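Local coordinates for protein pyridoxine 4-oxidase (Mesorhizobium loti, PDB 4HA6) that oxidises the 4-hydroxymethyl group of pyridoxine to an aldehyde, as an FAD-dependent member of the GMC oxidoreductase family, at residues D245-C250 / L470-V475. Numbering follows the deposited sequence.
Sequences DQIVLC and LDNLFV. With FAD (flavin-adenine dinucleotide), chain B.
Ile247 and Leu473 pair in parallel register, their strands running 19° apart. Three backbone hydrogen bonds alternate along them. Ile247 N donates to Asn472 O (3.0 Å), Phe474 N returns a bond to Ile247 O (2.9 Å), and Leu249 N closes the series on Phe474 O (2.8 Å). The tight part is the face bearing Ile247, Leu249 and Leu473. A chi1 of 175° turns the Leu473 side chain away from its own N and lets CD1 reach the neighbouring strand, touching Ile247 CG2 at 3.7 Å and Leu249 CG at 3.8 Å; helix 252-262 covers Leu249 and Leu473.

At the start of the pairing a side chain prolongs the hydrogen bonding. CG of Asn472 sits between the backbone N and the carbonyl carbon (chi1 68°), and ND2 donates to Asp245 O at 3.1 Å; the acceptor lies near the amide plane, whereas the donor stands above the carbonyl plane. OD1 accepts from Val228 N, so both ends of this buried amide are used. A leucine here would probably leave Asp245 O and Val228 N without these partners.

On the face of Val248 and Phe474 the side chains touch more loosely: Val248 CG2 only grazes Phe474 CB at 4.5 Å. Gln246 and Phe474 are partly exposed here, and Gln246 sets OE1 in plane at the Phe474 ring edge, 3.1 Å from CE2; the ring also meets Phe500. In this Rossmann-type sheet strand 246-249 lies between strands 4-7 and 473-475, and Cys250 just beyond it lines the FAD pocket. The chemistry thus implies an edge strand joined through alternating N-H...O=C bonds, with the buried Asn472 amide adding a further link where the pairing begins.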
loop_
_atom_site.group_PDB
_atom_site.type_symbol
_atom_site.label_atom_id
_atom_site.label_comp_id
_atom_site.label_asym_id
_atom_site.label_seq_id
_atom_site.Cartn_x
_atom_site.Cartn_y
_atom_site.Cartn_z
ATOM N N ASP A 245 16.836 -16.364 -17.142
ATOM C CA ASP A 245 15.815 -17.089 -17.882
ATOM C C ASP A 245 14.420 -16.489 -17.644
ATOM O O ASP A 245 13.587 -16.441 -18.557
ATOM C CB ASP A 245 15.810 -18.563 -17.464
ATOM C CG ASP A 245 17.010 -19.337 -18.001
ATOM O OD1 ASP A 245 17.841 -18.744 -18.722
ATOM O OD2 ASP A 245 17.106 -20.550 -17.708
ATOM N N GLN A 246 14.155 -16.069 -16.408
ATOM C CA GLN A 246 12.863 -15.460 -16.057
ATOM C C GLN A 246 13.109 -14.184 -15.259
ATOM O O GLN A 246 14.026 -14.140 -14.437
ATOM C CB GLN A 246 12.006 -16.425 -15.223
ATOM C CG GLN A 246 11.806 -17.796 -15.858
ATOM C CD GLN A 246 10.898 -17.735 -17.065
ATOM O OE1 GLN A 246 9.933 -16.974 -17.082
ATOM N NE2 GLN A 246 11.201 -18.536 -18.085
ATOM N N ILE A 247 12.304 -13.150 -15.500
ATOM C CA ILE A 247 12.476 -11.864 -14.814
ATOM C C ILE A 247 11.147 -11.470 -14.164
ATOM O O ILE A 247 10.105 -11.428 -14.825
ATOM C CB ILE A 247 12.941 -10.725 -15.766
ATOM C CG1 ILE A 247 14.325 -11.022 -16.370
ATOM C CG2 ILE A 247 12.968 -9.379 -15.020
ATOM C CD1 ILE A 247 14.305 -11.992 -17.578
ATOM N N VAL A 248 11.185 -11.215 -12.864
ATOM C CA VAL A 248 10.003 -10.793 -12.129
ATOM C C VAL A 248 10.269 -9.392 -11.630
ATOM O O VAL A 248 11.271 -9.164 -10.953
ATOM C CB VAL A 248 9.740 -11.691 -10.900
ATOM C CG1 VAL A 248 8.477 -11.248 -10.172
ATOM C CG2 VAL A 248 9.618 -13.145 -11.321
ATOM N N LEU A 249 9.376 -8.459 -11.972
ATOM C CA LEU A 249 9.470 -7.078 -11.486
ATOM C C LEU A 249 8.693 -6.913 -10.183
ATOM O O LEU A 249 7.477 -7.187 -10.128
ATOM C CB LEU A 249 8.923 -6.101 -12.520
ATOM C CG LEU A 249 9.616 -6.058 -13.876
ATOM C CD1 LEU A 249 9.263 -4.748 -14.582
ATOM C CD2 LEU A 249 11.131 -6.183 -13.709
ATOM N N CYS A 250 9.393 -6.447 -9.149
ATOM C CA CYS A 250 8.777 -6.157 -7.862
ATOM C C CYS A 250 9.218 -4.773 -7.391
ATOM O O CYS A 250 9.417 -4.544 -6.199
ATOM C CB CYS A 250 9.199 -7.205 -6.836
ATOM S SG CYS A 250 8.689 -8.900 -7.269
ATOM N N LEU A 470 5.340 -10.191 -23.882
ATOM C CA LEU A 470 6.580 -10.971 -23.777
ATOM C C LEU A 470 6.387 -12.334 -23.093
ATOM O O LEU A 470 5.399 -12.555 -22.394
ATOM C CB LEU A 470 7.645 -10.165 -23.034
ATOM C CG LEU A 470 8.152 -8.898 -23.726
ATOM C CD1 LEU A 470 9.118 -8.149 -22.852
ATOM C CD2 LEU A 470 8.800 -9.215 -25.047
ATOM N N ASP A 471 7.338 -13.243 -23.284
ATOM C CA ASP A 471 7.188 -14.604 -22.764
ATOM C C ASP A 471 7.744 -14.845 -21.351
ATOM O O ASP A 471 7.282 -15.734 -20.631
ATOM C CB ASP A 471 7.819 -15.609 -23.735
ATOM C CG ASP A 471 7.199 -15.556 -25.120
ATOM O OD1 ASP A 471 7.951 -15.740 -26.103
ATOM O OD2 ASP A 471 5.970 -15.330 -25.228
ATOM N N ASN A 472 8.742 -14.074 -20.941
ATOM C CA ASN A 472 9.446 -14.437 -19.718
ATOM C C ASN A 472 9.559 -13.293 -18.727
ATOM O O ASN A 472 10.478 -13.291 -17.895
ATOM C CB ASN A 472 10.841 -14.973 -20.049
ATOM C CG ASN A 472 11.744 -13.904 -20.604
ATOM O OD1 ASN A 472 11.274 -12.877 -21.115
ATOM N ND2 ASN A 472 13.048 -14.122 -20.499
ATOM N N LEU A 473 8.634 -12.332 -18.814
ATOM C CA LEU A 473 8.626 -11.188 -17.901
ATOM C C LEU A 473 7.323 -11.096 -17.120
ATOM O O LEU A 473 6.234 -11.076 -17.695
ATOM C CB LEU A 473 8.882 -9.886 -18.673
ATOM C CG LEU A 473 8.794 -8.553 -17.922
ATOM C CD1 LEU A 473 9.853 -8.451 -16.855
ATOM C CD2 LEU A 473 8.933 -7.406 -18.909
ATOM N N PHE A 474 7.442 -11.012 -15.800
ATOM C CA PHE A 474 6.270 -10.949 -14.937
ATOM C C PHE A 474 6.309 -9.676 -14.083
ATOM O O PHE A 474 7.384 -9.123 -13.828
ATOM C CB PHE A 474 6.192 -12.222 -14.082
ATOM C CG PHE A 474 6.265 -13.497 -14.900
ATOM C CD1 PHE A 474 5.102 -14.150 -15.301
ATOM C CD2 PHE A 474 7.496 -14.013 -15.303
ATOM C CE1 PHE A 474 5.161 -15.309 -16.076
ATOM C CE2 PHE A 474 7.561 -15.174 -16.071
ATOM C CZ PHE A 474 6.393 -15.817 -16.453
ATOM N N VAL A 475 5.137 -9.180 -13.696
ATOM C CA VAL A 475 5.048 -8.022 -12.812
ATOM C C VAL A 475 4.282 -8.458 -11.562
ATOM O O VAL A 475 3.108 -8.829 -11.638
ATOM C CB VAL A 475 4.367 -6.829 -13.489
ATOM C CG1 VAL A 475 4.391 -5.634 -12.558
ATOM C CG2 VAL A 475 5.070 -6.487 -14.832
HETATM P PA FAD B . 7.745 -1.858 -2.224
HETATM O O1A FAD B . 7.553 -2.608 -0.913
HETATM O O2A FAD B . 7.734 -0.355 -2.203
HETATM O O5B FAD B . 9.136 -2.381 -2.864
HETATM C C5B FAD B . 9.798 -1.770 -3.967
HETATM C C4B FAD B . 11.270 -2.117 -3.791
HETATM O O4B FAD B . 11.964 -2.150 -5.042
HETATM C C3B FAD B . 11.971 -1.077 -2.928
HETATM O O3B FAD B . 12.768 -1.803 -1.978
HETATM C C2B FAD B . 12.844 -0.288 -3.902
HETATM O O2B FAD B . 14.036 0.204 -3.264
HETATM C C1B FAD B . 13.140 -1.320 -4.986
HETATM N N9A FAD B . 13.358 -0.763 -6.354
HETATM C C8A FAD B . 12.631 0.200 -6.962
HETATM N N7A FAD B . 13.107 0.434 -8.216
HETATM C C5A FAD B . 14.157 -0.393 -8.432
HETATM C C6A FAD B . 15.103 -0.662 -9.547
HETATM N N6A FAD B . 15.014 0.023 -10.731
HETATM N N1A FAD B . 16.056 -1.617 -9.350
HETATM C C2A FAD B . 16.146 -2.308 -8.195
HETATM N N3A FAD B . 15.311 -2.109 -7.150
HETATM C C4A FAD B . 14.312 -1.182 -7.202
HETATM N N1 FAD B . 0.230 -0.824 3.854
HETATM C C2 FAD B . -0.532 -1.485 4.745
HETATM O O2 FAD B . -1.197 -2.467 4.346
HETATM N N3 FAD B . -0.627 -1.113 6.035
HETATM C C4 FAD B . 0.052 -0.064 6.531
HETATM O O4 FAD B . -0.057 0.280 7.737
HETATM C C4X FAD B . 0.913 0.714 5.612
HETATM N N5 FAD B . 1.615 1.790 6.021
HETATM C C5X FAD B . 2.412 2.473 5.160
HETATM C C6 FAD B . 3.140 3.577 5.597
HETATM C C7 FAD B . 3.963 4.273 4.716
HETATM C C7M FAD B . 4.748 5.465 5.206
HETATM C C8 FAD B . 4.069 3.834 3.296
HETATM C C8M FAD B . 4.955 4.593 2.345
HETATM C C9 FAD B . 3.347 2.729 2.849
HETATM C C9A FAD B . 2.518 2.043 3.738
HETATM N N10 FAD B . 1.781 0.930 3.297
HETATM C C10 FAD B . 0.968 0.247 4.213
HETATM C "C1'" FAD B . 1.861 0.497 1.896
HETATM C "C2'" FAD B . 2.694 -0.761 1.711
HETATM O "O2'" FAD B . 3.919 -0.657 2.454
HETATM C "C3'" FAD B . 2.983 -0.886 0.213
HETATM O "O3'" FAD B . 1.736 -0.802 -0.497
HETATM C "C4'" FAD B . 3.684 -2.193 -0.113
HETATM O "O4'" FAD B . 4.891 -2.258 0.667
HETATM C "C5'" FAD B . 3.992 -2.305 -1.610
HETATM O "O5'" FAD B . 5.001 -3.298 -1.782
HETATM P P FAD B . 5.638 -3.535 -3.232
HETATM O O1P FAD B . 6.385 -4.863 -3.270
HETATM O O2P FAD B . 4.599 -3.240 -4.294
HETATM O O3P FAD B . 6.686 -2.325 -3.334
HETATM O O HOH W 1 8.528 -17.726 -19.035
#